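Local coordinates for ssDNA binding protein (Pyrococcus furiosus, PDB 4PSM) that binds single-stranded DNA, probably entrapping it in a system of tunnels formed between its subunits, at residues R21-I26 / G73-N78. Residues are numbered along the deposited sequence; the frame is centred on the assembly and turned at random.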
ATOM      1  N   ARG A  21      26.529   8.901  -8.300  1.00 21.95           N
ATOM      2  CA  ARG A  21      25.661   9.304  -7.202  1.00 15.92           C
ATOM      3  C   ARG A  21      25.590  10.812  -7.059  1.00 26.09           C
ATOM      4  O   ARG A  21      24.503  11.383  -6.950  1.00 29.20           O
ATOM      5  CB  ARG A  21      26.091   8.638  -5.904  1.00 23.69           C
ATOM      6  CG  ARG A  21      25.805   7.152  -5.898  1.00 29.13           C
ATOM      7  CD  ARG A  21      26.526   6.448  -4.781  1.00 36.96           C
ATOM      8  NE  ARG A  21      26.365   7.133  -3.508  1.00 27.04           N
ATOM      9  CZ  ARG A  21      27.003   6.772  -2.404  1.00 59.74           C
ATOM     10  NH1 ARG A  21      27.831   5.739  -2.451  1.00 41.38           N
ATOM     11  NH2 ARG A  21      26.816   7.432  -1.266  1.00 36.04           N
ATOM     12  N   VAL A  22      26.754  11.456  -7.082  1.00 43.44           N
ATOM     13  CA  VAL A  22      26.829  12.904  -6.946  1.00 40.60           C
ATOM     14  C   VAL A  22      26.144  13.570  -8.128  1.00 44.10           C
ATOM     15  O   VAL A  22      25.393  14.532  -7.969  1.00 36.84           O
ATOM     16  CB  VAL A  22      28.288  13.373  -6.859  1.00 42.51           C
ATOM     17  CG1 VAL A  22      28.359  14.897  -6.700  1.00 19.23           C
ATOM     18  CG2 VAL A  22      28.967  12.681  -5.701  1.00 37.31           C
ATOM     19  N   LEU A  23      26.415  13.048  -9.317  1.00 30.62           N
ATOM     20  CA  LEU A  23      25.792  13.547 -10.532  1.00 39.37           C
ATOM     21  C   LEU A  23      24.250  13.484 -10.466  1.00 45.13           C
ATOM     22  O   LEU A  23      23.567  14.458 -10.792  1.00 23.13           O
ATOM     23  CB  LEU A  23      26.331  12.783 -11.738  1.00 36.54           C
ATOM     24  CG  LEU A  23      26.033  13.381 -13.111  1.00 43.51           C
ATOM     25  CD1 LEU A  23      26.373  14.862 -13.128  1.00 33.91           C
ATOM     26  CD2 LEU A  23      26.802  12.638 -14.181  1.00 41.57           C
ATOM     27  N   PHE A  24      23.705  12.351 -10.029  1.00 16.02           N
ATOM     28  CA  PHE A  24      22.251  12.237  -9.863  1.00 45.90           C
ATOM     29  C   PHE A  24      21.701  13.303  -8.928  1.00 47.17           C
ATOM     30  O   PHE A  24      20.646  13.883  -9.183  1.00 37.88           O
ATOM     31  CB  PHE A  24      21.847  10.865  -9.327  1.00 23.24           C
ATOM     32  CG  PHE A  24      21.575   9.860 -10.390  1.00 34.53           C
ATOM     33  CD1 PHE A  24      20.463   9.987 -11.211  1.00 19.81           C
ATOM     34  CD2 PHE A  24      22.411   8.774 -10.563  1.00 15.28           C
ATOM     35  CE1 PHE A  24      20.210   9.063 -12.200  1.00 21.45           C
ATOM     36  CE2 PHE A  24      22.151   7.832 -11.556  1.00 32.07           C
ATOM     37  CZ  PHE A  24      21.050   7.981 -12.371  1.00 31.74           C
ATOM     38  N   ALA A  25      22.422  13.555  -7.841  1.00 54.53           N
ATOM     39  CA  ALA A  25      21.951  14.476  -6.816  1.00 62.26           C
ATOM     40  C   ALA A  25      21.935  15.930  -7.289  1.00 62.32           C
ATOM     41  O   ALA A  25      21.001  16.675  -6.989  1.00 60.13           O
ATOM     42  CB  ALA A  25      22.780  14.324  -5.550  1.00 27.39           C
ATOM     43  N   ILE A  26      22.958  16.331  -8.040  1.00 38.63           N
ATOM     44  CA  ILE A  26      23.090  17.730  -8.438  1.00 45.59           C
ATOM     45  C   ILE A  26      22.358  18.088  -9.735  1.00 57.31           C
ATOM     46  O   ILE A  26      22.095  19.260  -9.995  1.00 49.37           O
ATOM     47  CB  ILE A  26      24.574  18.168  -8.517  1.00 56.80           C
ATOM     48  CG1 ILE A  26      25.293  17.463  -9.671  1.00 57.88           C
ATOM     49  CG2 ILE A  26      25.283  17.903  -7.186  1.00 32.04           C
ATOM     50  CD1 ILE A  26      26.804  17.672  -9.659  1.00 39.46           C
ATOM     51  N   GLY A  73      19.191  19.719 -21.791  1.00 58.95           N
ATOM     52  CA  GLY A  73      19.001  18.542 -20.963  1.00 44.11           C
ATOM     53  C   GLY A  73      20.093  17.503 -21.130  1.00 52.78           C
ATOM     54  O   GLY A  73      19.906  16.337 -20.789  1.00 50.28           O
ATOM     55  N   LYS A  74      21.238  17.926 -21.659  1.00 46.04           N
ATOM     56  CA  LYS A  74      22.374  17.024 -21.846  1.00 68.46           C
ATOM     57  C   LYS A  74      23.570  17.486 -21.031  1.00 40.03           C
ATOM     58  O   LYS A  74      23.916  18.663 -21.034  1.00 46.17           O
ATOM     59  CB  LYS A  74      22.767  16.940 -23.324  1.00 40.60           C
ATOM     60  CG  LYS A  74      21.759  16.228 -24.201  1.00 74.70           C
ATOM     61  CD  LYS A  74      22.044  14.739 -24.263  1.00 73.94           C
ATOM     62  CE  LYS A  74      21.136  14.049 -25.267  1.00113.93           C
ATOM     63  NZ  LYS A  74      21.538  12.635 -25.499  1.00109.67           N
ATOM     64  N   ILE A  75      24.200  16.558 -20.325  1.00 65.87           N
ATOM     65  CA  ILE A  75      25.386  16.892 -19.545  1.00 46.76           C
ATOM     66  C   ILE A  75      26.613  16.949 -20.452  1.00 51.71           C
ATOM     67  O   ILE A  75      27.000  15.950 -21.064  1.00 38.63           O
ATOM     68  CB  ILE A  75      25.619  15.887 -18.393  1.00 66.40           C
ATOM     69  CG1 ILE A  75      24.433  15.899 -17.426  1.00 54.80           C
ATOM     70  CG2 ILE A  75      26.907  16.213 -17.645  1.00 56.55           C
ATOM     71  CD1 ILE A  75      24.500  14.834 -16.362  1.00 36.37           C
ATOM     72  N   VAL A  76      27.211  18.130 -20.555  1.00 36.49           N
ATOM     73  CA  VAL A  76      28.432  18.285 -21.336  1.00 51.28           C
ATOM     74  C   VAL A  76      29.616  18.525 -20.401  1.00 56.54           C
ATOM     75  O   VAL A  76      29.712  19.549 -19.722  1.00 46.69           O
ATOM     76  CB  VAL A  76      28.311  19.383 -22.437  1.00 70.50           C
ATOM     77  CG1 VAL A  76      26.874  19.473 -22.954  1.00 61.67           C
ATOM     78  CG2 VAL A  76      28.792  20.730 -21.940  1.00 64.93           C
ATOM     79  N   TRP A  77      30.501  17.543 -20.333  1.00 42.46           N
ATOM     80  CA  TRP A  77      31.645  17.648 -19.452  1.00 61.46           C
ATOM     81  C   TRP A  77      32.621  18.664 -20.016  1.00 62.05           C
ATOM     82  O   TRP A  77      32.704  18.853 -21.228  1.00 67.94           O
ATOM     83  CB  TRP A  77      32.337  16.294 -19.290  1.00 39.26           C
ATOM     84  CG  TRP A  77      31.482  15.241 -18.647  1.00 60.00           C
ATOM     85  CD1 TRP A  77      31.018  14.095 -19.225  1.00 30.87           C
ATOM     86  CD2 TRP A  77      30.992  15.237 -17.298  1.00 43.59           C
ATOM     87  NE1 TRP A  77      30.272  13.373 -18.319  1.00 42.36           N
ATOM     88  CE2 TRP A  77      30.239  14.054 -17.131  1.00 55.88           C
ATOM     89  CE3 TRP A  77      31.117  16.118 -16.216  1.00 38.99           C
ATOM     90  CZ2 TRP A  77      29.618  13.728 -15.927  1.00 33.15           C
ATOM     91  CZ3 TRP A  77      30.492  15.798 -15.023  1.00 35.15           C
ATOM     92  CH2 TRP A  77      29.751  14.611 -14.889  1.00 45.61           C
ATOM     93  N   ASN A  78      33.333  19.336 -19.122  1.00 57.88           N
ATOM     94  CA  ASN A  78      34.483  20.143 -19.496  1.00 42.27           C
ATOM     95  C   ASN A  78      35.737  19.413 -19.033  1.00 72.84           C
ATOM     96  O   ASN A  78      36.217  19.622 -17.918  1.00 38.76           O
ATOM     97  CB  ASN A  78      34.400  21.526 -18.856  1.00 37.08           C
ATOM     98  CG  ASN A  78      35.607  22.386 -19.171  1.00 86.98           C
ATOM     99  OD1 ASN A  78      36.388  22.081 -20.074  1.00 91.74           O
ATOM    100  ND2 ASN A  78      35.766  23.471 -18.424  1.00 66.71           N
TER
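Leu23 of helix 15-26 sets its two methyls against Ile75 and Trp77, two residues apart on strand 74-87, and carries the whole helix side of this contact. Its first methyl, CD1, meets the tip of Ile75, CD1 to CD1 at 3.7 Å, the two side chains reaching toward each other end to end. The second methyl, CD2, comes to the benzo edge of Trp77 near the plane of the indole, 3.5 Å from CZ2 and 3.6 Å from CH2, so the leucine abuts the ring without lying on it. A face of that indole is taken instead by Ile75 CG2, which sits 3.9 Å above the plane, over its centre. In Leu23, CG stands anti to the backbone N (chi1 -166°), which carries both methyls out from the helix to the strand. The indole is fixed in turn by NE1, hydrogen-bonded to Ala39 O of helix 33-53, and by Phe68, whose ring meets it at about 60°. Cutting this leucine back to an alanine is likely to leave the tip of Ile75 and the benzo edge of Trp77 without their shared partner, with a gap between helix and strand. Packing is close at this small apolar cluster, which Ala40 and Leu5 extend beside the leucine, yet the backbones come no nearer than 9.6 Å, Leu23 CA to Ile75 CA, and side chains alone bridge the space. Away from it the contact slackens: Lys74 is exposed and Trp77 partly so. Joining helix 15-26 to an outermost strand of the three-stranded antiparallel sheet within this chain, the cross-contact is wholly apolar, implying that shape fit and exclusion of water, rather than directional bonds, hold these two segments together.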